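PDB 2I2X: methanol--corrinoid protein co-methyltransferase from Methanosarcina barkeri, which catalyses the transfer of the methyl group of methanol to the cob(I)amide carried by the corrinoid protein MtaC, a zinc-dependent step of methanogenesis. Local coordinates for residues L238-A243 with Y362-A367; Q222-M227 with I245-S250; E16-V21 with N348-R353; A36-P41 with F78-L83. One frame throughout, in Å; residues are numbered along the deposited sequence.

Contact 1 of 4, residues L238-A243 with Y362-A367; sequences LAHTIA and YRDPQA
D364 opens the contact by turning its carboxylate to the imidazole of H240. H240 ND1 donates to D364 OD2 over 2.5 Å, a short and nearly straight bond at 173°. The acceptor lies in the ring plane and is met on its syn side. The carboxylate is swung away from the backbone N (chi1 -160°), which places it at the start of helix 365-368, where D364 is the N-cap residue. D364 OD1 takes the capping bond from Q366 N at 3.0 Å. P365 follows with simple apolar contact: its CG touches H240 CB and T241 CG2, each at 4.0 Å. The hydroxyl of T241 takes no part, since it is bonded to the carbonyl of E418. Q366 then reaches over with an extended chain. Its NE2 lies over one face of the H240 ring, toward the rim, and also donates to D364 OD1 at 3.2 Å. The two Q366 donors approach OD1 from opposite faces of the carboxylate. Beyond, Q366 OE1 touches A243 CB at 3.4 Å. R15 of another chain forms a salt bridge with D364 OD2. H240 NE2 is bonded to the carbonyl of G230. With one ring nitrogen on a carboxylate and the other on a carbonyl, H240 is probably held doubly protonated, so the pair is likely to be ionic, and the buried carboxylate joins two helix starts and a subunit interface.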
loop_
_atom_site.group_PDB
_atom_site.type_symbol
_atom_site.label_atom_id
_atom_site.label_comp_id
_atom_site.label_asym_id
_atom_site.label_seq_id
_atom_site.Cartn_x
_atom_site.Cartn_y
_atom_site.Cartn_z
ATOM N N LEU A 238 13.364 -22.360 -7.626
ATOM C CA LEU A 238 13.492 -23.243 -6.465
ATOM C C LEU A 238 12.133 -23.894 -6.229
ATOM O O LEU A 238 11.116 -23.193 -6.072
ATOM C CB LEU A 238 13.920 -22.476 -5.203
ATOM C CG LEU A 238 14.102 -23.384 -3.980
ATOM C CD1 LEU A 238 15.371 -24.303 -4.094
ATOM C CD2 LEU A 238 14.157 -22.573 -2.691
ATOM N N ALA A 239 12.113 -25.223 -6.199
ATOM C CA ALA A 239 10.865 -25.946 -6.034
ATOM C C ALA A 239 10.284 -25.549 -4.695
ATOM O O ALA A 239 11.005 -25.465 -3.686
ATOM C CB ALA A 239 11.101 -27.467 -6.066
ATOM N N HIS A 240 8.977 -25.344 -4.683
ATOM C CA HIS A 240 8.316 -24.912 -3.491
ATOM C C HIS A 240 8.374 -25.977 -2.414
ATOM O O HIS A 240 8.429 -25.654 -1.208
ATOM C CB HIS A 240 6.913 -24.425 -3.833
ATOM C CG HIS A 240 6.910 -23.108 -4.562
ATOM N ND1 HIS A 240 5.792 -22.300 -4.653
ATOM C CD2 HIS A 240 7.898 -22.453 -5.220
ATOM C CE1 HIS A 240 6.092 -21.210 -5.342
ATOM N NE2 HIS A 240 7.360 -21.283 -5.704
ATOM N N THR A 241 8.444 -27.236 -2.838
ATOM C CA THR A 241 8.595 -28.335 -1.905
ATOM C C THR A 241 9.961 -28.332 -1.206
ATOM O O THR A 241 10.098 -28.993 -0.195
ATOM C CB THR A 241 8.346 -29.695 -2.547
ATOM O OG1 THR A 241 8.999 -29.757 -3.816
ATOM C CG2 THR A 241 6.853 -29.944 -2.743
ATOM N N ILE A 242 10.950 -27.582 -1.713
ATOM C CA ILE A 242 12.228 -27.426 -1.006
ATOM C C ILE A 242 12.225 -26.174 -0.102
ATOM O O ILE A 242 12.860 -26.141 0.976
ATOM C CB ILE A 242 13.464 -27.444 -1.986
ATOM C CG1 ILE A 242 13.638 -28.836 -2.621
ATOM C CG2 ILE A 242 14.747 -27.083 -1.255
ATOM C CD1 ILE A 242 14.483 -28.826 -3.894
ATOM N N ALA A 243 11.499 -25.146 -0.534
ATOM C CA ALA A 243 11.305 -23.962 0.284
ATOM C C ALA A 243 10.624 -24.298 1.632
ATOM O O ALA A 243 11.030 -23.820 2.691
ATOM C CB ALA A 243 10.486 -22.920 -0.498
ATOM N N TYR A 362 -4.401 -24.593 0.632
ATOM C CA TYR A 362 -4.160 -25.349 -0.615
ATOM C C TYR A 362 -3.407 -24.559 -1.689
ATOM O O TYR A 362 -3.116 -25.077 -2.790
ATOM C CB TYR A 362 -5.460 -25.980 -1.169
ATOM C CG TYR A 362 -6.072 -26.994 -0.206
ATOM C CD1 TYR A 362 -5.465 -28.244 0.018
ATOM C CD2 TYR A 362 -7.233 -26.687 0.519
ATOM C CE1 TYR A 362 -6.015 -29.164 0.926
ATOM C CE2 TYR A 362 -7.782 -27.590 1.427
ATOM C CZ TYR A 362 -7.183 -28.832 1.617
ATOM O OH TYR A 362 -7.739 -29.715 2.519
ATOM N N ARG A 363 -3.071 -23.318 -1.352
ATOM C CA ARG A 363 -2.384 -22.471 -2.280
ATOM C C ARG A 363 -1.001 -22.991 -2.676
ATOM O O ARG A 363 -0.608 -22.799 -3.824
ATOM C CB ARG A 363 -2.269 -21.054 -1.730
ATOM C CG ARG A 363 -2.274 -19.929 -2.803
ATOM C CD ARG A 363 -2.354 -18.562 -2.103
ATOM N NE ARG A 363 -3.719 -18.378 -1.644
ATOM C CZ ARG A 363 -4.728 -17.973 -2.421
ATOM N NH1 ARG A 363 -4.547 -17.702 -3.721
ATOM N NH2 ARG A 363 -5.928 -17.893 -1.904
ATOM N N ASP A 364 -0.274 -23.637 -1.748
ATOM C CA ASP A 364 1.145 -23.981 -1.942
ATOM C C ASP A 364 1.615 -24.867 -0.789
ATOM O O ASP A 364 1.091 -24.756 0.319
ATOM C CB ASP A 364 1.982 -22.712 -1.924
ATOM C CG ASP A 364 3.342 -22.882 -2.575
ATOM O OD1 ASP A 364 4.320 -23.069 -1.822
ATOM O OD2 ASP A 364 3.444 -22.836 -3.834
ATOM N N PRO A 365 2.611 -25.753 -1.030
ATOM C CA PRO A 365 3.090 -26.519 0.120
ATOM C C PRO A 365 3.672 -25.649 1.227
ATOM O O PRO A 365 3.620 -26.034 2.400
ATOM C CB PRO A 365 4.153 -27.457 -0.493
ATOM C CG PRO A 365 4.516 -26.853 -1.771
ATOM C CD PRO A 365 3.299 -26.165 -2.278
ATOM N N GLN A 366 4.207 -24.488 0.869
ATOM C CA GLN A 366 4.730 -23.548 1.881
ATOM C C GLN A 366 3.632 -23.087 2.839
ATOM O O GLN A 366 3.894 -22.777 4.001
ATOM C CB GLN A 366 5.383 -22.336 1.226
ATOM C CG GLN A 366 6.619 -22.690 0.429
ATOM C CD GLN A 366 7.256 -21.483 -0.230
ATOM O OE1 GLN A 366 8.049 -20.769 0.393
ATOM N NE2 GLN A 366 6.949 -21.273 -1.506
ATOM N N ALA A 367 2.394 -23.066 2.357
ATOM C CA ALA A 367 1.298 -22.602 3.169
ATOM C C ALA A 367 0.712 -23.790 3.933
ATOM O O ALA A 367 0.481 -23.709 5.167
ATOM C CB ALA A 367 0.272 -21.932 2.303
#

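Contact 2 of 4, residues Q222-M227 with I245-S250; sequences QANTAM and IARAIS
R247 grips N224 between two helices that run antiparallel. Its guanidinium comes end-on, and both terminal nitrogens donate to the one oxygen N224 OD1. The bond from R247 NH2 to N224 OD1 is 2.9 Å and lies in the carbonyl plane. From R247 NH1 to N224 OD1 it is 3.0 Å, this donor standing above that plane. The oxygen lies in the guanidinium plane, with the amide turned 57° from it. The R247 chain leaves away from the backbone N (chi1 -175°) and bends at chi2 and chi3 to reach N224. NH1 also forms a salt bridge with E272. N224 ND2 donates to the carbonyl of the zinc ligand C269. N224 is thus second-shell to the zinc, and R247, one layer further out, probably helps to hold its amide in place. A leucine in place of R247 would probably leave N224 OD1 without both donors, E272 without its NH1 partner, and the amide less firmly set. M227 SD lies at the guanidinium edge, 3.5 Å from R247 NH2. A223 CB rests over one guanidinium face, 3.5 Å from R247 NH1. Small residues then let the backbones close in: A223 CB meets S250 CB at 3.8 Å, and A226 CB meets A246 CB at 4.0 Å. The segment axes approach to 8.7 Å. Helix 169-176 packs on A226, and helix 389-409 on A248 and I249.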
loop_
_atom_site.group_PDB
_atom_site.type_symbol
_atom_site.label_atom_id
_atom_site.label_comp_id
_atom_site.label_asym_id
_atom_site.label_seq_id
_atom_site.Cartn_x
_atom_site.Cartn_y
_atom_site.Cartn_z
ATOM N N GLN A 222 17.863 -17.071 5.810
ATOM C CA GLN A 222 17.909 -18.424 5.231
ATOM C C GLN A 222 16.533 -18.823 4.730
ATOM O O GLN A 222 16.302 -18.765 3.538
ATOM C CB GLN A 222 18.473 -19.478 6.228
ATOM C CG GLN A 222 19.938 -19.223 6.698
ATOM C CD GLN A 222 20.301 -20.003 7.974
ATOM O OE1 GLN A 222 19.497 -20.117 8.897
ATOM N NE2 GLN A 222 21.510 -20.537 8.015
ATOM N N ALA A 223 15.618 -19.215 5.616
ATOM C CA ALA A 223 14.258 -19.521 5.177
ATOM C C ALA A 223 13.554 -18.455 4.237
ATOM O O ALA A 223 12.997 -18.859 3.196
ATOM C CB ALA A 223 13.370 -19.918 6.357
ATOM N N ASN A 224 13.610 -17.145 4.541
ATOM C CA ASN A 224 12.955 -16.202 3.617
ATOM C C ASN A 224 13.664 -16.123 2.265
ATOM O O ASN A 224 12.993 -16.013 1.229
ATOM C CB ASN A 224 12.609 -14.797 4.207
ATOM C CG ASN A 224 11.540 -14.860 5.352
ATOM O OD1 ASN A 224 10.705 -15.811 5.434
ATOM N ND2 ASN A 224 11.582 -13.844 6.256
ATOM N N THR A 225 15.003 -16.211 2.271
ATOM C CA THR A 225 15.764 -16.264 1.027
ATOM C C THR A 225 15.287 -17.448 0.176
ATOM O O THR A 225 15.035 -17.305 -1.032
ATOM C CB THR A 225 17.312 -16.305 1.214
ATOM O OG1 THR A 225 17.781 -15.143 1.926
ATOM C CG2 THR A 225 18.020 -16.342 -0.176
ATOM N N ALA A 226 15.109 -18.597 0.806
ATOM C CA ALA A 226 14.604 -19.736 0.058
ATOM C C ALA A 226 13.216 -19.427 -0.530
ATOM O O ALA A 226 12.935 -19.763 -1.678
ATOM C CB ALA A 226 14.580 -20.973 0.923
ATOM N N MET A 227 12.356 -18.769 0.242
ATOM C CA MET A 227 11.000 -18.465 -0.204
ATOM C C MET A 227 10.991 -17.449 -1.343
ATOM O O MET A 227 10.200 -17.560 -2.276
ATOM C CB MET A 227 10.160 -17.935 0.968
ATOM C CG MET A 227 8.749 -17.473 0.570
ATOM S SD MET A 227 7.708 -17.043 1.974
ATOM C CE MET A 227 8.235 -15.362 2.248
ATOM N N ILE A 245 10.625 -27.176 3.185
ATOM C CA ILE A 245 11.573 -27.916 4.011
ATOM C C ILE A 245 12.484 -26.934 4.740
ATOM O O ILE A 245 12.615 -27.000 5.975
ATOM C CB ILE A 245 12.368 -28.930 3.203
ATOM C CG1 ILE A 245 11.439 -30.032 2.683
ATOM C CG2 ILE A 245 13.460 -29.577 4.069
ATOM C CD1 ILE A 245 12.085 -30.908 1.654
ATOM N N ALA A 246 13.088 -26.004 3.998
ATOM C CA ALA A 246 13.900 -24.950 4.624
ATOM C C ALA A 246 13.123 -24.278 5.754
ATOM O O ALA A 246 13.687 -24.041 6.815
ATOM C CB ALA A 246 14.402 -23.919 3.605
ATOM N N ARG A 247 11.826 -24.036 5.550
ATOM C CA ARG A 247 10.993 -23.439 6.596
ATOM C C ARG A 247 10.847 -24.290 7.846
ATOM O O ARG A 247 10.922 -23.777 8.972
ATOM C CB ARG A 247 9.599 -23.096 6.080
ATOM C CG ARG A 247 8.755 -22.376 7.111
ATOM C CD ARG A 247 9.218 -20.945 7.328
ATOM N NE ARG A 247 9.055 -20.139 6.109
ATOM C CZ ARG A 247 9.572 -18.925 5.927
ATOM N NH1 ARG A 247 10.274 -18.349 6.904
ATOM N NH2 ARG A 247 9.385 -18.291 4.766
ATOM N N ALA A 248 10.610 -25.574 7.646
ATOM C CA ALA A 248 10.466 -26.500 8.745
ATOM C C ALA A 248 11.718 -26.532 9.634
ATOM O O ALA A 248 11.616 -26.486 10.850
ATOM C CB ALA A 248 10.134 -27.887 8.208
ATOM N N ILE A 249 12.896 -26.571 9.016
ATOM C CA ILE A 249 14.193 -26.565 9.735
ATOM C C ILE A 249 14.443 -25.254 10.490
ATOM O O ILE A 249 15.178 -25.238 11.507
ATOM C CB ILE A 249 15.370 -26.840 8.731
ATOM C CG1 ILE A 249 15.031 -28.090 7.892
ATOM C CG2 ILE A 249 16.717 -26.929 9.447
ATOM C CD1 ILE A 249 16.168 -28.679 7.007
ATOM N N SER A 250 13.837 -24.158 10.001
ATOM C CA SER A 250 14.098 -22.834 10.584
ATOM C C SER A 250 13.423 -22.763 11.921
ATOM O O SER A 250 13.875 -22.045 12.817
ATOM C CB SER A 250 13.595 -21.703 9.690
ATOM O OG SER A 250 12.167 -21.669 9.650
#

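Contact 3 of 4, residues E16-V21 with N348-R353; sequences EMTFGV and NDKVLR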
loop_
_atom_site.group_PDB
_atom_site.type_symbol
_atom_site.label_atom_id
_atom_site.label_comp_id
_atom_site.label_asym_id
_atom_site.label_seq_id
_atom_site.Cartn_x
_atom_site.Cartn_y
_atom_site.Cartn_z
ATOM N N GLU A 16 -6.258 -25.159 20.600
ATOM C CA GLU A 16 -6.160 -24.208 21.711
ATOM C C GLU A 16 -5.522 -22.895 21.247
ATOM O O GLU A 16 -5.611 -21.852 21.943
ATOM C CB GLU A 16 -5.282 -24.782 22.848
ATOM C CG GLU A 16 -6.011 -25.563 23.933
ATOM C CD GLU A 16 -5.081 -26.249 24.972
ATOM O OE1 GLU A 16 -3.823 -26.091 24.940
ATOM O OE2 GLU A 16 -5.644 -26.973 25.845
ATOM N N MET A 17 -4.828 -22.959 20.112
ATOM C CA MET A 17 -4.177 -21.785 19.551
ATOM C C MET A 17 -5.172 -20.823 18.854
ATOM O O MET A 17 -6.124 -21.239 18.160
ATOM C CB MET A 17 -3.079 -22.206 18.593
ATOM C CG MET A 17 -1.959 -23.041 19.263
ATOM S SD MET A 17 -0.736 -23.589 18.061
ATOM C CE MET A 17 0.202 -22.087 17.994
ATOM N N THR A 18 -4.934 -19.538 19.061
ATOM C CA THR A 18 -5.741 -18.526 18.459
ATOM C C THR A 18 -4.904 -17.257 18.292
ATOM O O THR A 18 -3.760 -17.178 18.792
ATOM C CB THR A 18 -7.056 -18.283 19.262
ATOM O OG1 THR A 18 -8.036 -17.724 18.393
ATOM C CG2 THR A 18 -6.853 -17.339 20.453
ATOM N N PHE A 19 -5.471 -16.270 17.588
ATOM C CA PHE A 19 -4.780 -15.000 17.418
ATOM C C PHE A 19 -5.017 -14.028 18.600
ATOM O O PHE A 19 -6.031 -14.138 19.302
ATOM C CB PHE A 19 -5.111 -14.391 16.065
ATOM C CG PHE A 19 -6.607 -14.287 15.761
ATOM C CD1 PHE A 19 -7.146 -14.951 14.668
ATOM C CD2 PHE A 19 -7.437 -13.470 16.520
ATOM C CE1 PHE A 19 -8.522 -14.828 14.349
ATOM C CE2 PHE A 19 -8.781 -13.349 16.225
ATOM C CZ PHE A 19 -9.345 -14.026 15.127
ATOM N N GLY A 20 -4.065 -13.131 18.851
ATOM C CA GLY A 20 -4.173 -12.145 19.926
ATOM C C GLY A 20 -4.093 -12.682 21.347
ATOM O O GLY A 20 -4.118 -11.918 22.351
ATOM N N VAL A 21 -4.032 -14.003 21.460
ATOM C CA VAL A 21 -3.721 -14.559 22.762
ATOM C C VAL A 21 -2.572 -15.547 22.766
ATOM O O VAL A 21 -2.432 -16.420 21.910
ATOM C CB VAL A 21 -5.009 -15.016 23.627
ATOM C CG1 VAL A 21 -6.304 -14.867 22.878
ATOM C CG2 VAL A 21 -4.841 -16.387 24.264
ATOM N N ASN A 348 -15.738 -15.309 18.458
ATOM C CA ASN A 348 -15.827 -15.894 17.141
ATOM C C ASN A 348 -14.458 -16.036 16.568
ATOM O O ASN A 348 -14.319 -16.319 15.383
ATOM C CB ASN A 348 -16.717 -15.068 16.196
ATOM C CG ASN A 348 -18.194 -15.209 16.508
ATOM O OD1 ASN A 348 -18.838 -14.254 16.950
ATOM N ND2 ASN A 348 -18.748 -16.393 16.257
ATOM N N ASP A 349 -13.436 -15.849 17.404
ATOM C CA ASP A 349 -12.057 -15.964 16.923
ATOM C C ASP A 349 -11.698 -17.320 16.276
ATOM O O ASP A 349 -11.001 -17.358 15.248
ATOM C CB ASP A 349 -11.056 -15.577 17.990
ATOM C CG ASP A 349 -11.176 -16.424 19.240
ATOM O OD1 ASP A 349 -12.197 -16.321 19.979
ATOM O OD2 ASP A 349 -10.216 -17.188 19.484
ATOM N N LYS A 350 -12.187 -18.425 16.826
ATOM C CA LYS A 350 -11.754 -19.715 16.297
ATOM C C LYS A 350 -12.223 -19.997 14.884
ATOM O O LYS A 350 -11.456 -20.557 14.098
ATOM C CB LYS A 350 -12.070 -20.858 17.247
ATOM C CG LYS A 350 -11.092 -20.896 18.434
ATOM C CD LYS A 350 -11.392 -22.076 19.320
ATOM C CE LYS A 350 -10.412 -22.163 20.458
ATOM N NZ LYS A 350 -10.727 -23.444 21.180
ATOM N N VAL A 351 -13.447 -19.579 14.546
ATOM C CA VAL A 351 -13.970 -19.792 13.203
ATOM C C VAL A 351 -13.225 -18.890 12.218
ATOM O O VAL A 351 -12.950 -19.282 11.086
ATOM C CB VAL A 351 -15.521 -19.556 13.103
ATOM C CG1 VAL A 351 -15.868 -18.145 13.466
ATOM C CG2 VAL A 351 -16.052 -19.828 11.675
ATOM N N LEU A 352 -12.893 -17.681 12.656
ATOM C CA LEU A 352 -12.200 -16.745 11.789
ATOM C C LEU A 352 -10.792 -17.254 11.576
ATOM O O LEU A 352 -10.321 -17.317 10.431
ATOM C CB LEU A 352 -12.239 -15.307 12.345
ATOM C CG LEU A 352 -11.495 -14.250 11.507
ATOM C CD1 LEU A 352 -12.047 -14.202 10.079
ATOM C CD2 LEU A 352 -11.516 -12.889 12.173
ATOM N N ARG A 353 -10.129 -17.646 12.665
ATOM C CA ARG A 353 -8.885 -18.416 12.565
ATOM C C ARG A 353 -8.975 -19.551 11.516
ATOM O O ARG A 353 -8.188 -19.588 10.573
ATOM C CB ARG A 353 -8.462 -18.898 13.940
ATOM C CG ARG A 353 -7.360 -20.011 14.009
ATOM C CD ARG A 353 -8.090 -21.312 14.269
ATOM N NE ARG A 353 -7.878 -21.789 15.607
ATOM C CZ ARG A 353 -8.615 -22.691 16.241
ATOM N NH1 ARG A 353 -9.689 -23.230 15.683
ATOM N NH2 ARG A 353 -8.222 -23.055 17.468
#
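The loop before strand 21-22 is fastened here to the first turn of helix 349-361. R353 holds the carbonyl of M17 side-on: R353 NE donates to M17 O at 3.1 Å and R353 NH2 to M17 O at 2.9 Å. The oxygen lies in the guanidinium plane. K350 CG sits over one face of that group, and D15 forms salt bridges with R353 NH1 and K350 NZ. A methionine in place of R353 would probably leave the M17 carbonyl and one D15 oxygen without these donors and hold this end of the loop less firmly. T18 OG1 donates to D349 OD2; the modelled 2.5 Å is very short and its exact length doubtful. F19 has its CG between backbone N and carbonyl carbon (chi1 52°), which swings the ring onto the helix. F19 CE2 meets D349 CB at 3.6 Å and F19 CZ meets L352 CD2 at 3.8 Å. M340 and L344 of helix 325-345 also touch this ring. L352 packs on L352 of the second MtaB subunit. The N-terminal segment ahead of the TIM barrel strands is thus laid on helix 349-361, at the dimer side, by a two-nitrogen arginine grip, a threonine-aspartate bond and a buried phenylalanine.

Contact 4 of 4, residues A36-P41 with F78-L83; sequences AGYTIP and FPAIIL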
loop_
_atom_site.group_PDB
_atom_site.type_symbol
_atom_site.label_atom_id
_atom_site.label_comp_id
_atom_site.label_asym_id
_atom_site.label_seq_id
_atom_site.Cartn_x
_atom_site.Cartn_y
_atom_site.Cartn_z
ATOM N N ALA A 36 -2.259 -10.663 24.998
ATOM C CA ALA A 36 -3.165 -10.454 26.133
ATOM C C ALA A 36 -4.676 -10.376 25.798
ATOM O O ALA A 36 -5.461 -9.850 26.588
ATOM C CB ALA A 36 -2.735 -9.167 26.899
ATOM N N GLY A 37 -5.112 -10.902 24.665
ATOM C CA GLY A 37 -6.531 -10.761 24.345
ATOM C C GLY A 37 -6.791 -9.690 23.278
ATOM O O GLY A 37 -7.902 -9.261 23.135
ATOM N N TYR A 38 -5.754 -9.245 22.552
ATOM C CA TYR A 38 -5.947 -8.380 21.381
ATOM C C TYR A 38 -4.734 -8.360 20.439
ATOM O O TYR A 38 -3.596 -8.298 20.907
ATOM C CB TYR A 38 -6.341 -6.943 21.769
ATOM C CG TYR A 38 -5.351 -6.181 22.622
ATOM C CD1 TYR A 38 -5.431 -6.200 24.018
ATOM C CD2 TYR A 38 -4.350 -5.426 22.032
ATOM C CE1 TYR A 38 -4.523 -5.472 24.805
ATOM C CE2 TYR A 38 -3.438 -4.690 22.800
ATOM C CZ TYR A 38 -3.529 -4.711 24.187
ATOM O OH TYR A 38 -2.635 -3.930 24.917
ATOM N N THR A 39 -4.994 -8.390 19.132
ATOM C CA THR A 39 -3.930 -8.266 18.145
ATOM C C THR A 39 -3.490 -6.808 18.037
ATOM O O THR A 39 -4.281 -5.898 18.291
ATOM C CB THR A 39 -4.379 -8.773 16.767
ATOM O OG1 THR A 39 -5.540 -8.036 16.340
ATOM C CG2 THR A 39 -4.703 -10.279 16.814
ATOM N N ILE A 40 -2.232 -6.584 17.672
ATOM C CA ILE A 40 -1.692 -5.223 17.577
ATOM C C ILE A 40 -0.995 -5.005 16.240
ATOM O O ILE A 40 -0.175 -5.842 15.831
ATOM C CB ILE A 40 -0.655 -4.944 18.659
ATOM C CG1 ILE A 40 -1.236 -5.146 20.055
ATOM C CG2 ILE A 40 -0.150 -3.533 18.550
ATOM C CD1 ILE A 40 -0.178 -5.615 21.038
ATOM N N PRO A 41 -1.305 -3.879 15.552
ATOM C CA PRO A 41 -0.555 -3.624 14.318
ATOM C C PRO A 41 0.873 -3.203 14.627
ATOM O O PRO A 41 1.117 -2.505 15.608
ATOM C CB PRO A 41 -1.344 -2.482 13.655
ATOM C CG PRO A 41 -2.006 -1.762 14.806
ATOM C CD PRO A 41 -2.297 -2.822 15.840
ATOM N N PHE A 78 -7.796 4.127 16.385
ATOM C CA PHE A 78 -7.143 2.852 16.736
ATOM C C PHE A 78 -6.559 2.901 18.143
ATOM O O PHE A 78 -5.916 3.888 18.503
ATOM C CB PHE A 78 -6.109 2.467 15.677
ATOM C CG PHE A 78 -6.720 2.206 14.321
ATOM C CD1 PHE A 78 -7.780 1.297 14.186
ATOM C CD2 PHE A 78 -6.263 2.886 13.176
ATOM C CE1 PHE A 78 -8.339 1.042 12.954
ATOM C CE2 PHE A 78 -6.818 2.630 11.928
ATOM C CZ PHE A 78 -7.849 1.702 11.817
ATOM N N PRO A 79 -6.812 1.870 18.959
ATOM C CA PRO A 79 -6.401 1.911 20.372
ATOM C C PRO A 79 -4.932 1.534 20.674
ATOM O O PRO A 79 -4.479 1.760 21.799
ATOM C CB PRO A 79 -7.335 0.865 21.028
ATOM C CG PRO A 79 -7.419 -0.195 19.997
ATOM C CD PRO A 79 -7.511 0.606 18.657
ATOM N N ALA A 80 -4.220 0.947 19.712
ATOM C CA ALA A 80 -2.841 0.457 19.962
ATOM C C ALA A 80 -1.970 0.350 18.709
ATOM O O ALA A 80 -2.455 0.181 17.584
ATOM C CB ALA A 80 -2.860 -0.883 20.703
ATOM N N ILE A 81 -0.669 0.463 18.899
ATOM C CA ILE A 81 0.208 0.373 17.769
ATOM C C ILE A 81 1.648 0.117 18.212
ATOM O O ILE A 81 2.074 0.644 19.239
ATOM C CB ILE A 81 0.068 1.644 16.885
ATOM C CG1 ILE A 81 0.593 1.392 15.455
ATOM C CG2 ILE A 81 0.586 2.879 17.570
ATOM C CD1 ILE A 81 1.960 1.755 15.292
ATOM N N ILE A 82 2.389 -0.675 17.441
ATOM C CA ILE A 82 3.825 -0.849 17.696
ATOM C C ILE A 82 4.579 -0.299 16.491
ATOM O O ILE A 82 4.191 -0.589 15.347
ATOM C CB ILE A 82 4.188 -2.334 17.838
ATOM C CG1 ILE A 82 3.586 -2.907 19.123
ATOM C CG2 ILE A 82 5.692 -2.517 17.797
ATOM C CD1 ILE A 82 3.518 -4.451 19.166
ATOM N N LEU A 83 5.627 0.494 16.727
ATOM C CA LEU A 83 6.526 0.905 15.642
ATOM C C LEU A 83 7.790 0.034 15.659
ATOM O O LEU A 83 8.418 -0.167 16.715
ATOM C CB LEU A 83 6.886 2.396 15.758
ATOM C CG LEU A 83 5.773 3.453 15.502
ATOM C CD1 LEU A 83 4.817 3.758 16.719
ATOM C CD2 LEU A 83 6.383 4.758 14.951
#
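P41 and I82 form the firm end of this contact between two parallel strands. I82 N donates to P41 O at 2.9 Å, and the bond is nearly straight at 162°. Next to it the proline ring lies against the neighbouring strand, with P41 CG 3.4 Å from A80 O. The same P41 CG meets I81 CG1 at 4.1 Å, the two side chains crossing at about a right angle. I40 packs with its CG2 branch, which stands anti to the backbone N. I40 CG2 lies 3.8 Å from I82 CD1 and equally near I82 CG1, and it also touches I81 CA at 4.0 Å. I82 presents CG1 and CD1 to it because CG1 is anti to the carbonyl carbon (chi1 -69°). Other parts of the chain enclose this end. M73 of helix 55-76 packs on P41 and I81, while L32 packs on I40, A80 and I82. Toward Y38 the contact thins. Y38 CE2 and A80 CB are 4.4 Å apart, the ring coming at a slant. Y38 is partly exposed, and its hydroxyl is bonded to the backbone N of E33. The segments also diverge, their touching parts pointing 51° apart. Strands 40-43 and 80-86 are neighbours in the parallel barrel sheet, joined by helix 55-76 in a beta-alpha-beta unit. P41 has no N-H to give, so A80 O meets ring carbons where a strand donor might have stood. The pairing in these segments therefore rests on a single backbone bond, supported by branched and cyclic apolar side chains.

In the fold
Contacts 1 and 2 share helix 240-259 and touch, with L238 and Q366 packing on helix 220-230. Both are fully buried and polar at heart, but contact 2 borders the zinc and corrinoid sites while contact 1 lies away from them. Contact 3 is partly surface, with E16 and K350 exposed, and ties a loop to a helix by an arginine-carbonyl grip, a hydroxyl-carboxylate bond and an aromatic ring. Contact 4 is mostly buried and apolar, as suits neighbouring barrel strands. It is nested inside the loop closed by contact 3, and the two meet through a probable hydrogen bond from G37 N to G20 O. Contacts 2 and 4 lie on opposite sides of the chain's centre.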